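Local coordinates for protein DynE7 (PDB 2XEM) that acts as a hot-dog fold thioesterase in biosynthesis of the enediyne dynemicin, probably releasing a polyene product from its thioester-linked carrier, at residues D[10-15]-D[80-85]; D[35-40]-D[97-102]; D[68-73]-D[114-119]; D[47-52]-D[136-141]. One frame throughout, in Å; residues are numbered along the deposited sequence.

Interaction 1: D[10-15]-D[80-85]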
loop_
_atom_site.group_PDB
_atom_site.type_symbol
_atom_site.label_atom_id
_atom_site.label_comp_id
_atom_site.label_asym_id
_atom_site.label_seq_id
_atom_site.Cartn_x
_atom_site.Cartn_y
_atom_site.Cartn_z
ATOM N N SER D 10 -3.394 26.656 -8.235
ATOM C CA SER D 10 -3.747 25.435 -7.582
ATOM C C SER D 10 -2.825 25.154 -6.438
ATOM O O SER D 10 -1.726 25.682 -6.375
ATOM C CB SER D 10 -3.792 24.284 -8.571
ATOM O OG SER D 10 -2.508 24.080 -9.138
ATOM N N TYR D 11 -3.311 24.362 -5.487
ATOM C CA TYR D 11 -2.486 23.847 -4.415
ATOM C C TYR D 11 -1.623 22.703 -4.960
ATOM O O TYR D 11 -2.154 21.788 -5.609
ATOM C CB TYR D 11 -3.364 23.374 -3.254
ATOM C CG TYR D 11 -2.516 22.765 -2.177
ATOM C CD1 TYR D 11 -1.758 23.562 -1.328
ATOM C CD2 TYR D 11 -2.407 21.383 -2.054
ATOM C CE1 TYR D 11 -0.911 22.996 -0.377
ATOM C CE2 TYR D 11 -1.575 20.809 -1.099
ATOM C CZ TYR D 11 -0.837 21.619 -0.259
ATOM O OH TYR D 11 -0.030 21.059 0.678
ATOM N N VAL D 12 -0.314 22.739 -4.676
ATOM C CA VAL D 12 0.620 21.776 -5.233
ATOM C C VAL D 12 1.120 20.859 -4.140
ATOM O O VAL D 12 1.706 21.334 -3.154
ATOM C CB VAL D 12 1.785 22.443 -5.987
ATOM C CG1 VAL D 12 2.786 21.385 -6.486
ATOM C CG2 VAL D 12 1.263 23.280 -7.148
ATOM N N HIS D 13 0.818 19.539 -4.281
ATOM C CA HIS D 13 1.446 18.518 -3.458
ATOM C C HIS D 13 2.472 17.792 -4.293
ATOM O O HIS D 13 2.115 17.177 -5.292
ATOM C CB HIS D 13 0.399 17.544 -2.882
ATOM C CG HIS D 13 0.996 16.334 -2.230
ATOM N ND1 HIS D 13 1.651 16.402 -1.031
ATOM C CD2 HIS D 13 1.045 15.061 -2.686
ATOM C CE1 HIS D 13 2.061 15.175 -0.776
ATOM N NE2 HIS D 13 1.701 14.331 -1.734
ATOM N N ARG D 14 3.745 17.863 -3.891
ATOM C CA ARG D 14 4.850 17.224 -4.598
ATOM C C ARG D 14 4.999 15.778 -4.126
ATOM O O ARG D 14 5.079 15.524 -2.927
ATOM C CB ARG D 14 6.135 18.015 -4.333
ATOM C CG ARG D 14 7.350 17.546 -5.123
ATOM C CD ARG D 14 8.580 18.282 -4.631
ATOM N NE ARG D 14 9.834 17.682 -5.096
ATOM C CZ ARG D 14 10.496 16.718 -4.461
ATOM N NH1 ARG D 14 10.002 16.181 -3.350
ATOM N NH2 ARG D 14 11.642 16.259 -4.951
ATOM N N HIS D 15 5.059 14.834 -5.067
ATOM C CA HIS D 15 5.259 13.427 -4.745
ATOM C C HIS D 15 6.339 12.816 -5.633
ATOM O O HIS D 15 6.273 12.938 -6.840
ATOM C CB HIS D 15 3.926 12.659 -4.827
ATOM C CG HIS D 15 4.089 11.174 -4.817
ATOM N ND1 HIS D 15 4.164 10.505 -6.008
ATOM C CD2 HIS D 15 4.252 10.279 -3.813
ATOM C CE1 HIS D 15 4.402 9.248 -5.721
ATOM N NE2 HIS D 15 4.437 9.041 -4.432
ATOM N N GLU D 80 9.123 12.956 -10.436
ATOM C CA GLU D 80 8.601 13.965 -9.529
ATOM C C GLU D 80 7.249 14.429 -10.084
ATOM O O GLU D 80 7.171 14.965 -11.194
ATOM C CB GLU D 80 9.596 15.120 -9.369
ATOM C CG GLU D 80 9.076 16.249 -8.492
ATOM C CD GLU D 80 9.991 17.463 -8.444
ATOM O OE1 GLU D 80 9.580 18.480 -7.841
ATOM O OE2 GLU D 80 11.091 17.422 -9.042
ATOM N N VAL D 81 6.182 14.141 -9.336
ATOM C CA VAL D 81 4.810 14.400 -9.770
ATOM C C VAL D 81 4.240 15.503 -8.907
ATOM O O VAL D 81 4.325 15.425 -7.684
ATOM C CB VAL D 81 3.912 13.126 -9.733
ATOM C CG1 VAL D 81 2.470 13.438 -10.199
ATOM C CG2 VAL D 81 4.524 11.986 -10.548
ATOM N N GLU D 82 3.696 16.549 -9.550
ATOM C CA GLU D 82 2.914 17.543 -8.829
ATOM C C GLU D 82 1.446 17.145 -8.873
ATOM O O GLU D 82 0.878 16.988 -9.954
ATOM C CB GLU D 82 3.103 18.908 -9.432
ATOM C CG GLU D 82 4.457 19.480 -9.137
ATOM C CD GLU D 82 4.608 20.907 -9.615
ATOM O OE1 GLU D 82 3.675 21.454 -10.250
ATOM O OE2 GLU D 82 5.690 21.472 -9.361
ATOM N N VAL D 83 0.871 16.904 -7.695
ATOM C CA VAL D 83 -0.555 16.630 -7.549
ATOM C C VAL D 83 -1.199 18.000 -7.280
ATOM O O VAL D 83 -1.081 18.542 -6.188
ATOM C CB VAL D 83 -0.853 15.577 -6.446
ATOM C CG1 VAL D 83 -2.358 15.258 -6.398
ATOM C CG2 VAL D 83 -0.038 14.292 -6.682
ATOM N N ARG D 84 -1.797 18.583 -8.327
ATOM C CA ARG D 84 -2.319 19.937 -8.284
ATOM C C ARG D 84 -3.801 19.903 -7.993
ATOM O O ARG D 84 -4.574 19.396 -8.797
ATOM C CB ARG D 84 -2.020 20.659 -9.605
ATOM C CG ARG D 84 -0.534 20.687 -9.927
ATOM C CD ARG D 84 -0.329 21.334 -11.258
ATOM N NE ARG D 84 1.087 21.438 -11.602
ATOM C CZ ARG D 84 1.534 21.838 -12.786
ATOM N NH1 ARG D 84 0.677 22.169 -13.750
ATOM N NH2 ARG D 84 2.833 21.903 -13.021
ATOM N N MET D 85 -4.198 20.430 -6.834
ATOM C CA MET D 85 -5.573 20.373 -6.360
ATOM C C MET D 85 -6.322 21.696 -6.538
ATOM O O MET D 85 -5.795 22.771 -6.248
ATOM C CB MET D 85 -5.611 19.936 -4.897
ATOM C CG MET D 85 -7.000 19.602 -4.396
ATOM S SD MET D 85 -6.953 19.029 -2.684
ATOM C CE MET D 85 -6.544 20.629 -1.841
#
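Val12 puts its CG1 methyl across the extended Glu82 chain at a slant, 3.7 Å from Glu82 CD. Val12 sits opposite Arg84 in a non-hydrogen-bonded pair and reaches diagonally to Glu82, whose own pair partner is Arg14. Strands 11-15 and 80-85 pair antiparallel, their axes at an angle of 153°. Six backbone hydrogen bonds, two in each of the pairs Tyr11-Met85, His13-Val83 and His15-Val81, fix the register; His13 N to Val83 O is 2.9 Å and nearly straight at the hydrogen. On the face of Val12, Arg14 holds CG anti to the backbone N (chi1 -174°) and its chain extended, bringing NE 2.9 Å from Glu80 OE1. That salt bridge is bent, a weak hydrogen bond with guanidinium and carboxylate planes 65° apart. Arg84 grips Glu82 OE1 side-on with NE and NH2 in its own strand. The other face carries Tyr11, His13, His15, Val83 and Met85, where Met85 CE approaches Tyr11 CD2 obliquely at 4.2 Å. The chemistry is thus divided: ion pairs on the more exposed face of Arg14, and mostly aromatic and aliphatic packing against helix 32-48 on the other, with the Tyr11 hydroxyl bonded to Asp47.

Interaction 2: D[35-40]-D[97-102]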
loop_
_atom_site.group_PDB
_atom_site.type_symbol
_atom_site.label_atom_id
_atom_site.label_comp_id
_atom_site.label_asym_id
_atom_site.label_seq_id
_atom_site.Cartn_x
_atom_site.Cartn_y
_atom_site.Cartn_z
ATOM N N HIS D 35 -4.477 7.168 -3.794
ATOM C CA HIS D 35 -3.774 7.454 -2.542
ATOM C C HIS D 35 -3.254 8.873 -2.534
ATOM O O HIS D 35 -3.373 9.550 -1.522
ATOM C CB HIS D 35 -2.581 6.494 -2.297
ATOM C CG HIS D 35 -2.991 5.121 -1.933
ATOM N ND1 HIS D 35 -2.974 4.701 -0.643
ATOM C CD2 HIS D 35 -3.356 4.095 -2.729
ATOM C CE1 HIS D 35 -3.372 3.445 -0.667
ATOM N NE2 HIS D 35 -3.630 3.050 -1.911
ATOM N N TRP D 36 -2.678 9.323 -3.675
ATOM C CA TRP D 36 -2.075 10.639 -3.808
ATOM C C TRP D 36 -3.064 11.790 -3.614
ATOM O O TRP D 36 -2.650 12.855 -3.167
ATOM C CB TRP D 36 -1.356 10.783 -5.145
ATOM C CG TRP D 36 -0.237 9.810 -5.384
ATOM C CD1 TRP D 36 0.378 8.998 -4.465
ATOM C CD2 TRP D 36 0.395 9.551 -6.636
ATOM N NE1 TRP D 36 1.332 8.232 -5.077
ATOM C CE2 TRP D 36 1.370 8.551 -6.413
ATOM C CE3 TRP D 36 0.236 10.077 -7.941
ATOM C CZ2 TRP D 36 2.185 8.070 -7.434
ATOM C CZ3 TRP D 36 1.018 9.563 -8.967
ATOM C CH2 TRP D 36 1.988 8.586 -8.709
ATOM N N GLN D 37 -4.352 11.574 -3.936
ATOM C CA GLN D 37 -5.443 12.531 -3.632
ATOM C C GLN D 37 -5.563 12.731 -2.126
ATOM O O GLN D 37 -5.698 13.865 -1.671
ATOM C CB GLN D 37 -6.779 12.017 -4.183
ATOM C CG GLN D 37 -6.837 12.053 -5.692
ATOM C CD GLN D 37 -8.171 11.624 -6.246
ATOM O OE1 GLN D 37 -9.115 11.311 -5.528
ATOM N NE2 GLN D 37 -8.273 11.596 -7.554
ATOM N N GLY D 38 -5.507 11.616 -1.385
ATOM C CA GLY D 38 -5.511 11.602 0.069
ATOM C C GLY D 38 -4.310 12.362 0.616
ATOM O O GLY D 38 -4.478 13.241 1.455
ATOM N N HIS D 39 -3.097 12.027 0.148
ATOM C CA HIS D 39 -1.865 12.689 0.594
ATOM C C HIS D 39 -1.943 14.193 0.326
ATOM O O HIS D 39 -1.549 15.009 1.167
ATOM C CB HIS D 39 -0.638 12.145 -0.145
ATOM C CG HIS D 39 -0.436 10.665 -0.101
ATOM N ND1 HIS D 39 -1.091 9.856 0.810
ATOM C CD2 HIS D 39 0.349 9.894 -0.873
ATOM C CE1 HIS D 39 -0.647 8.636 0.589
ATOM N NE2 HIS D 39 0.206 8.606 -0.416
ATOM N N CYS D 40 -2.394 14.553 -0.877
ATOM C CA CYS D 40 -2.585 15.939 -1.266
ATOM C C CYS D 40 -3.567 16.683 -0.336
ATOM O O CYS D 40 -3.219 17.750 0.161
ATOM C CB CYS D 40 -3.015 16.033 -2.728
ATOM S SG CYS D 40 -3.243 17.738 -3.309
ATOM N N MET D 97 -13.331 18.334 -4.978
ATOM C CA MET D 97 -11.983 18.744 -5.387
ATOM C C MET D 97 -11.638 18.079 -6.694
ATOM O O MET D 97 -12.117 16.975 -6.943
ATOM C CB MET D 97 -10.945 18.279 -4.348
ATOM C CG MET D 97 -10.996 19.051 -3.049
ATOM S SD MET D 97 -10.247 18.088 -1.716
ATOM C CE MET D 97 -11.617 16.867 -1.414
ATOM N N SER D 98 -10.820 18.743 -7.524
ATOM C CA SER D 98 -10.249 18.172 -8.747
ATOM C C SER D 98 -8.726 18.214 -8.715
ATOM O O SER D 98 -8.139 19.004 -7.974
ATOM C CB SER D 98 -10.793 18.862 -10.002
ATOM O OG SER D 98 -10.551 20.259 -9.946
ATOM N N PHE D 99 -8.090 17.316 -9.488
ATOM C CA PHE D 99 -6.642 17.068 -9.430
ATOM C C PHE D 99 -6.092 16.920 -10.826
ATOM O O PHE D 99 -6.698 16.228 -11.641
ATOM C CB PHE D 99 -6.307 15.806 -8.613
ATOM C CG PHE D 99 -6.886 15.753 -7.217
ATOM C CD1 PHE D 99 -6.139 16.173 -6.121
ATOM C CD2 PHE D 99 -8.172 15.259 -6.995
ATOM C CE1 PHE D 99 -6.676 16.124 -4.829
ATOM C CE2 PHE D 99 -8.709 15.224 -5.704
ATOM C CZ PHE D 99 -7.951 15.655 -4.630
ATOM N N ASP D 100 -4.985 17.630 -11.111
ATOM C CA ASP D 100 -4.116 17.357 -12.236
ATOM C C ASP D 100 -2.871 16.679 -11.686
ATOM O O ASP D 100 -2.347 17.114 -10.663
ATOM C CB ASP D 100 -3.703 18.653 -12.950
ATOM C CG ASP D 100 -4.737 19.267 -13.891
ATOM O OD1 ASP D 100 -5.819 18.658 -14.083
ATOM O OD2 ASP D 100 -4.447 20.327 -14.465
ATOM N N TYR D 101 -2.404 15.606 -12.346
ATOM C CA TYR D 101 -1.162 14.943 -11.922
ATOM C C TYR D 101 -0.146 15.215 -13.003
ATOM O O TYR D 101 -0.251 14.668 -14.102
ATOM C CB TYR D 101 -1.336 13.432 -11.779
ATOM C CG TYR D 101 -2.429 12.978 -10.842
ATOM C CD1 TYR D 101 -2.120 12.425 -9.608
ATOM C CD2 TYR D 101 -3.772 12.996 -11.236
ATOM C CE1 TYR D 101 -3.113 11.900 -8.785
ATOM C CE2 TYR D 101 -4.776 12.498 -10.408
ATOM C CZ TYR D 101 -4.438 11.928 -9.197
ATOM O OH TYR D 101 -5.396 11.338 -8.423
ATOM N N VAL D 102 0.813 16.083 -12.698
ATOM C CA VAL D 102 1.772 16.558 -13.686
ATOM C C VAL D 102 3.177 16.076 -13.325
ATOM O O VAL D 102 3.692 16.436 -12.257
ATOM C CB VAL D 102 1.689 18.101 -13.863
ATOM C CG1 VAL D 102 2.666 18.590 -14.939
ATOM C CG2 VAL D 102 0.249 18.540 -14.198
#
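Gln37 lies flat on the ring of Phe99 where the central helix of the hot-dog fold, 32-48, rests through its residues 35-40 on strand 97-102 of the curled antiparallel sheet. The segment axes stay 10.3 Å apart, so side chains bridge the gap. The tight part centres on Gln37: its CG stands over the Phe99 ring, 3.7 Å from the centroid and 13° off the normal, a CH-pi contact. Beyond CG the chain is extended, which carries the amide along the same ring with the two planes only 8° apart. Cys40 meets that ring at its edge, a sulfur-aromatic contact with SG 4.1 Å from Phe99 CE1. Trp36 meets Tyr101 through its benzo edge, Trp36 CE3 to Tyr101 CD1 at 3.7 Å.

The looser side of the helix bears His35 and His39, which do not touch the strand. His35 NE2 bonds His35 NE2 of the second subunit, and His35 ND1 bonds Asp20 of the third subunit, on which His39 also packs.

Tyr101 OH is also bonded to the backbone O of Tyr33, and Gln37 NE2 makes a weak bond to His68 O. Across the contact, Gln37 NE2 donates to Tyr101 OH at 3.0 Å, with the hydroxyl oxygen 22° out of the amide plane.

Interaction 3: D[68-73]-D[114-119]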
loop_
_atom_site.group_PDB
_atom_site.type_symbol
_atom_site.label_atom_id
_atom_site.label_comp_id
_atom_site.label_asym_id
_atom_site.label_seq_id
_atom_site.Cartn_x
_atom_site.Cartn_y
_atom_site.Cartn_z
ATOM N N HIS D 68 -12.575 9.594 -8.586
ATOM C CA HIS D 68 -12.461 9.349 -10.017
ATOM C C HIS D 68 -11.020 9.640 -10.440
ATOM O O HIS D 68 -10.374 10.528 -9.866
ATOM C CB HIS D 68 -13.442 10.250 -10.790
ATOM C CG HIS D 68 -13.650 9.802 -12.206
ATOM N ND1 HIS D 68 -12.862 10.280 -13.238
ATOM C CD2 HIS D 68 -14.501 8.870 -12.701
ATOM C CE1 HIS D 68 -13.276 9.646 -14.327
ATOM N NE2 HIS D 68 -14.257 8.785 -14.052
ATOM N N ALA D 69 -10.515 8.887 -11.414
ATOM C CA ALA D 69 -9.257 9.200 -12.088
ATOM C C ALA D 69 -9.346 8.846 -13.556
ATOM O O ALA D 69 -9.996 7.866 -13.908
ATOM C CB ALA D 69 -8.078 8.473 -11.435
ATOM N N ASP D 70 -8.766 9.709 -14.422
ATOM C CA ASP D 70 -8.549 9.462 -15.854
ATOM C C ASP D 70 -7.049 9.407 -16.087
ATOM O O ASP D 70 -6.343 10.319 -15.653
ATOM C CB ASP D 70 -9.154 10.604 -16.690
ATOM C CG ASP D 70 -10.666 10.590 -16.672
ATOM O OD1 ASP D 70 -11.257 9.709 -17.324
ATOM O OD2 ASP D 70 -11.258 11.459 -16.009
ATOM N N PHE D 71 -6.562 8.381 -16.763
ATOM C CA PHE D 71 -5.109 8.152 -16.934
ATOM C C PHE D 71 -4.701 8.418 -18.384
ATOM O O PHE D 71 -5.374 7.940 -19.302
ATOM C CB PHE D 71 -4.725 6.712 -16.509
ATOM C CG PHE D 71 -5.202 6.368 -15.109
ATOM C CD1 PHE D 71 -4.427 6.688 -13.996
ATOM C CD2 PHE D 71 -6.448 5.765 -14.904
ATOM C CE1 PHE D 71 -4.865 6.385 -12.702
ATOM C CE2 PHE D 71 -6.887 5.456 -13.605
ATOM C CZ PHE D 71 -6.082 5.762 -12.511
ATOM N N TYR D 72 -3.631 9.207 -18.589
ATOM C CA TYR D 72 -3.239 9.655 -19.936
ATOM C C TYR D 72 -1.852 9.168 -20.357
ATOM O O TYR D 72 -1.656 8.805 -21.506
ATOM C CB TYR D 72 -3.338 11.191 -20.083
ATOM C CG TYR D 72 -4.676 11.778 -19.666
ATOM C CD1 TYR D 72 -5.873 11.307 -20.209
ATOM C CD2 TYR D 72 -4.744 12.820 -18.752
ATOM C CE1 TYR D 72 -7.111 11.851 -19.826
ATOM C CE2 TYR D 72 -5.967 13.373 -18.371
ATOM C CZ TYR D 72 -7.146 12.887 -18.903
ATOM O OH TYR D 72 -8.332 13.460 -18.518
ATOM N N ALA D 73 -0.893 9.202 -19.450
ATOM C CA ALA D 73 0.483 8.797 -19.728
ATOM C C ALA D 73 1.046 8.096 -18.502
ATOM O O ALA D 73 0.690 8.458 -17.382
ATOM C CB ALA D 73 1.328 10.021 -20.084
ATOM N N GLN D 114 -5.763 12.917 -14.557
ATOM C CA GLN D 114 -6.590 13.873 -13.819
ATOM C C GLN D 114 -7.490 13.090 -12.876
ATOM O O GLN D 114 -7.691 11.888 -13.063
ATOM C CB GLN D 114 -7.404 14.779 -14.756
ATOM C CG GLN D 114 -6.532 15.803 -15.516
ATOM C CD GLN D 114 -7.322 16.578 -16.516
ATOM O OE1 GLN D 114 -7.997 16.020 -17.371
ATOM N NE2 GLN D 114 -7.251 17.896 -16.436
ATOM N N GLY D 115 -7.988 13.762 -11.850
ATOM C CA GLY D 115 -8.871 13.111 -10.900
ATOM C C GLY D 115 -9.854 14.042 -10.252
ATOM O O GLY D 115 -9.782 15.269 -10.416
ATOM N N ARG D 116 -10.785 13.448 -9.496
ATOM C CA ARG D 116 -11.794 14.193 -8.752
ATOM C C ARG D 116 -12.139 13.390 -7.531
ATOM O O ARG D 116 -12.088 12.159 -7.573
ATOM C CB ARG D 116 -13.106 14.369 -9.565
ATOM C CG ARG D 116 -13.039 15.241 -10.780
ATOM C CD ARG D 116 -14.440 15.435 -11.400
ATOM N NE ARG D 116 -15.195 14.177 -11.606
ATOM C CZ ARG D 116 -15.131 13.414 -12.693
ATOM N NH1 ARG D 116 -14.309 13.728 -13.689
ATOM N NH2 ARG D 116 -15.895 12.339 -12.800
ATOM N N GLN D 117 -12.604 14.074 -6.488
ATOM C CA GLN D 117 -13.062 13.413 -5.272
ATOM C C GLN D 117 -14.088 14.304 -4.598
ATOM O O GLN D 117 -13.921 15.531 -4.603
ATOM C CB GLN D 117 -11.852 13.253 -4.347
ATOM C CG GLN D 117 -12.070 12.454 -3.129
ATOM C CD GLN D 117 -10.797 12.520 -2.359
ATOM O OE1 GLN D 117 -10.566 13.450 -1.589
ATOM N NE2 GLN D 117 -9.898 11.616 -2.664
ATOM N N THR D 118 -15.124 13.690 -3.997
ATOM C CA THR D 118 -16.040 14.410 -3.112
ATOM C C THR D 118 -15.857 13.882 -1.723
ATOM O O THR D 118 -15.853 12.675 -1.525
ATOM C CB THR D 118 -17.513 14.280 -3.558
ATOM O OG1 THR D 118 -17.599 14.536 -4.947
ATOM C CG2 THR D 118 -18.452 15.229 -2.794
ATOM N N VAL D 119 -15.719 14.782 -0.757
ATOM C CA VAL D 119 -15.631 14.422 0.658
ATOM C C VAL D 119 -16.749 15.059 1.474
ATOM O O VAL D 119 -17.238 16.134 1.121
ATOM C CB VAL D 119 -14.238 14.704 1.296
ATOM C CG1 VAL D 119 -13.103 14.051 0.533
ATOM C CG2 VAL D 119 -13.999 16.215 1.536
HETATM O O HOH W 1 -13.624 12.484 -16.215
#
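This is an antiparallel strand pairing next to a subunit interface: strand 68-71 runs beside strand 114-119, their axes 4.5 Å apart and their directions 177° from each other. Four backbone hydrogen bonds define the register, two each in the pairs His68-Arg116 and Asp70-Gln114. Between them Ala69 and Gly115 form a non-hydrogen-bonded pair with CA atoms 4.1 Å apart, and Ala69 CA makes a CA-H...O contact with Gln114 O. Strand 68-71 also pairs antiparallel with a strand of the second subunit, so the sheet continues across that interface, as is common in hot-dog fold dimers. On the face of His68, the Arg116 guanidinium lies flat on the imidazole, planes 18° apart, with NH2 3.4 Å from His68 CG. A bend at chi3 (-50°) turns the guanidinium toward the imidazole, with NH2 over its rim. Arg116 NH1 and Asp70 OD2, 4.5 Å apart, are too distant for a salt bridge; a water joins them, donating to Asp70 OD2 at 2.6 Å and accepting from Arg116 NH1 at 2.9 Å, near the guanidinium plane. Past the strand end, Tyr72 OH donates to Gln114 OE1 at 2.8 Å, on a lone pair in the carbonyl plane, while Gln114 NE2 bonds Asp100.

Interaction 4: D[47-52]-D[136-141]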
loop_
_atom_site.group_PDB
_atom_site.type_symbol
_atom_site.label_atom_id
_atom_site.label_comp_id
_atom_site.label_asym_id
_atom_site.label_seq_id
_atom_site.Cartn_x
_atom_site.Cartn_y
_atom_site.Cartn_z
ATOM N N ASP D 47 -0.889 22.674 5.631
ATOM C CA ASP D 47 -0.405 23.958 5.135
ATOM C C ASP D 47 -1.381 25.103 5.374
ATOM O O ASP D 47 -0.954 26.205 5.690
ATOM C CB ASP D 47 -0.101 23.871 3.625
ATOM C CG ASP D 47 1.150 23.102 3.266
ATOM O OD1 ASP D 47 2.016 22.921 4.153
ATOM O OD2 ASP D 47 1.265 22.676 2.097
ATOM N N HIS D 48 -2.693 24.861 5.217
ATOM C CA HIS D 48 -3.652 25.962 5.047
ATOM C C HIS D 48 -4.840 25.910 5.995
ATOM O O HIS D 48 -5.578 26.877 6.092
ATOM C CB HIS D 48 -4.111 26.060 3.562
ATOM C CG HIS D 48 -2.984 26.333 2.617
ATOM N ND1 HIS D 48 -2.185 27.461 2.749
ATOM C CD2 HIS D 48 -2.529 25.600 1.578
ATOM C CE1 HIS D 48 -1.287 27.383 1.780
ATOM N NE2 HIS D 48 -1.454 26.280 1.049
ATOM N N ALA D 49 -5.054 24.772 6.656
ATOM C CA ALA D 49 -6.145 24.621 7.610
ATOM C C ALA D 49 -5.676 23.812 8.840
ATOM O O ALA D 49 -6.291 22.794 9.165
ATOM C CB ALA D 49 -7.353 23.968 6.927
ATOM N N PRO D 50 -4.580 24.238 9.541
ATOM C CA PRO D 50 -4.033 23.399 10.629
ATOM C C PRO D 50 -4.982 23.125 11.796
ATOM O O PRO D 50 -4.818 22.113 12.460
ATOM C CB PRO D 50 -2.784 24.183 11.083
ATOM C CG PRO D 50 -3.078 25.600 10.738
ATOM C CD PRO D 50 -3.811 25.503 9.423
ATOM N N GLY D 51 -5.935 24.030 12.055
ATOM C CA GLY D 51 -6.962 23.833 13.077
ATOM C C GLY D 51 -7.843 22.642 12.755
ATOM O O GLY D 51 -8.193 21.872 13.654
ATOM N N VAL D 52 -8.192 22.465 11.461
ATOM C CA VAL D 52 -8.973 21.324 10.965
ATOM C C VAL D 52 -8.160 20.025 11.118
ATOM O O VAL D 52 -8.699 19.019 11.578
ATOM C CB VAL D 52 -9.480 21.529 9.506
ATOM C CG1 VAL D 52 -10.286 20.333 9.032
ATOM C CG2 VAL D 52 -10.282 22.820 9.355
ATOM N N ALA D 136 -15.199 26.680 9.055
ATOM C CA ALA D 136 -14.934 27.992 8.439
ATOM C C ALA D 136 -13.501 28.092 7.885
ATOM O O ALA D 136 -13.308 28.551 6.765
ATOM C CB ALA D 136 -15.190 29.085 9.449
ATOM N N GLU D 137 -12.515 27.580 8.652
ATOM C CA GLU D 137 -11.100 27.611 8.301
ATOM C C GLU D 137 -10.829 26.869 6.985
ATOM O O GLU D 137 -10.041 27.356 6.160
ATOM C CB GLU D 137 -10.275 26.999 9.438
ATOM C CG GLU D 137 -8.780 27.071 9.205
ATOM C CD GLU D 137 -7.926 26.348 10.227
ATOM O OE1 GLU D 137 -6.735 26.699 10.336
ATOM O OE2 GLU D 137 -8.440 25.453 10.933
ATOM N N LEU D 138 -11.486 25.705 6.798
ATOM C CA LEU D 138 -11.353 24.892 5.603
ATOM C C LEU D 138 -12.064 25.557 4.410
ATOM O O LEU D 138 -11.495 25.611 3.331
ATOM C CB LEU D 138 -11.888 23.462 5.866
ATOM C CG LEU D 138 -11.817 22.440 4.730
ATOM C CD1 LEU D 138 -10.387 22.389 4.083
ATOM C CD2 LEU D 138 -12.215 21.062 5.239
ATOM N N ARG D 139 -13.292 26.063 4.606
ATOM C CA ARG D 139 -14.016 26.848 3.596
ATOM C C ARG D 139 -13.112 27.979 3.057
ATOM O O ARG D 139 -12.901 28.090 1.845
ATOM C CB ARG D 139 -15.310 27.454 4.216
ATOM C CG ARG D 139 -16.289 28.008 3.183
ATOM C CD ARG D 139 -17.046 29.233 3.681
ATOM N NE ARG D 139 -17.793 29.922 2.619
ATOM C CZ ARG D 139 -17.276 30.819 1.774
ATOM N NH1 ARG D 139 -15.982 31.123 1.821
ATOM N NH2 ARG D 139 -18.047 31.403 0.865
ATOM N N ARG D 140 -12.572 28.780 3.982
ATOM C CA ARG D 140 -11.640 29.876 3.763
ATOM C C ARG D 140 -10.405 29.416 2.933
ATOM O O ARG D 140 -10.061 30.030 1.930
ATOM C CB ARG D 140 -11.215 30.397 5.154
ATOM C CG ARG D 140 -10.797 31.818 5.231
ATOM C CD ARG D 140 -10.911 32.365 6.647
ATOM N NE ARG D 140 -9.965 31.755 7.598
ATOM C CZ ARG D 140 -10.308 31.214 8.769
ATOM N NH1 ARG D 140 -11.578 31.196 9.157
ATOM N NH2 ARG D 140 -9.388 30.686 9.555
ATOM N N ALA D 141 -9.782 28.322 3.339
ATOM C CA ALA D 141 -8.566 27.789 2.709
ATOM C C ALA D 141 -8.844 27.263 1.266
ATOM O O ALA D 141 -8.118 27.619 0.319
ATOM C CB ALA D 141 -7.967 26.698 3.585
#
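Glu137 reaches from helix 136-141 to the start of the short helix at 50-52, where its carboxylate meets backbone N-H groups. CG sits anti to the backbone N (chi1 -176°), at the root of an extended chain that carries the carboxylate out to Gly51 and Val52. OE1 accepts a weak hydrogen bond from Gly51 N at 3.3 Å, long but fairly straight at 160°. OE2 takes a second weak one from Val52 N, 3.0 Å away and bent to 124°. Val52 N is shared, since it also makes a weak bond to Ala49 O. Pro50 N has no hydrogen to give; its ring instead presents CD to OE1, at 3.3 Å. Several weak contacts, rather than one strong bond, therefore hold the carboxylate, and the helix N-terminus would probably favour its negative charge.

Under the carboxylate the contact turns apolar. Ala49 CB faces Leu138 and Ala141, the Val52 and Leu138 side chains cross at about a right angle with Val52 CG2 3.9 Å from Leu138 CB, and Ala141 CB lies 3.5 Å from the carbonyl oxygen His48 O. Phe44 and Leu45 of helix 32-48 extend this packing beneath Leu138.

Ala49 is the first residue beyond helix 32-48 and the N-cap of helix 50-55. With an alanine at that N-cap, the side chain of Glu137 supplies from another helix an acceptor for N-H groups of the first turn, an interaction characteristic of helix N-termini.

Overall arrangement
Interactions 1, 2 and 3 step across one antiparallel sheet. Interaction 1 joins interaction 2 where Glu82 N lies 2.7 Å from Val102 O, and interaction 2 joins interaction 3 where Phe99 O lies 2.8 Å from Gly115 N; their centres are about 7 and about 8 Å apart. Helix 32-48 links interaction 2 to interaction 4, whose centres stand about 18 Å apart. Interaction 4 meets interaction 1 through Tyr11 OH and Asp47 OD2 at 2.5 Å, but lies about 23 Å, centre to centre, from interaction 3 on the opposite side of the chain's centre. Interactions 2 and 3 both touch the second subunit. The crystal also contains a polyene ketone, but the contacts described here outline sheet, helices and subunit interface.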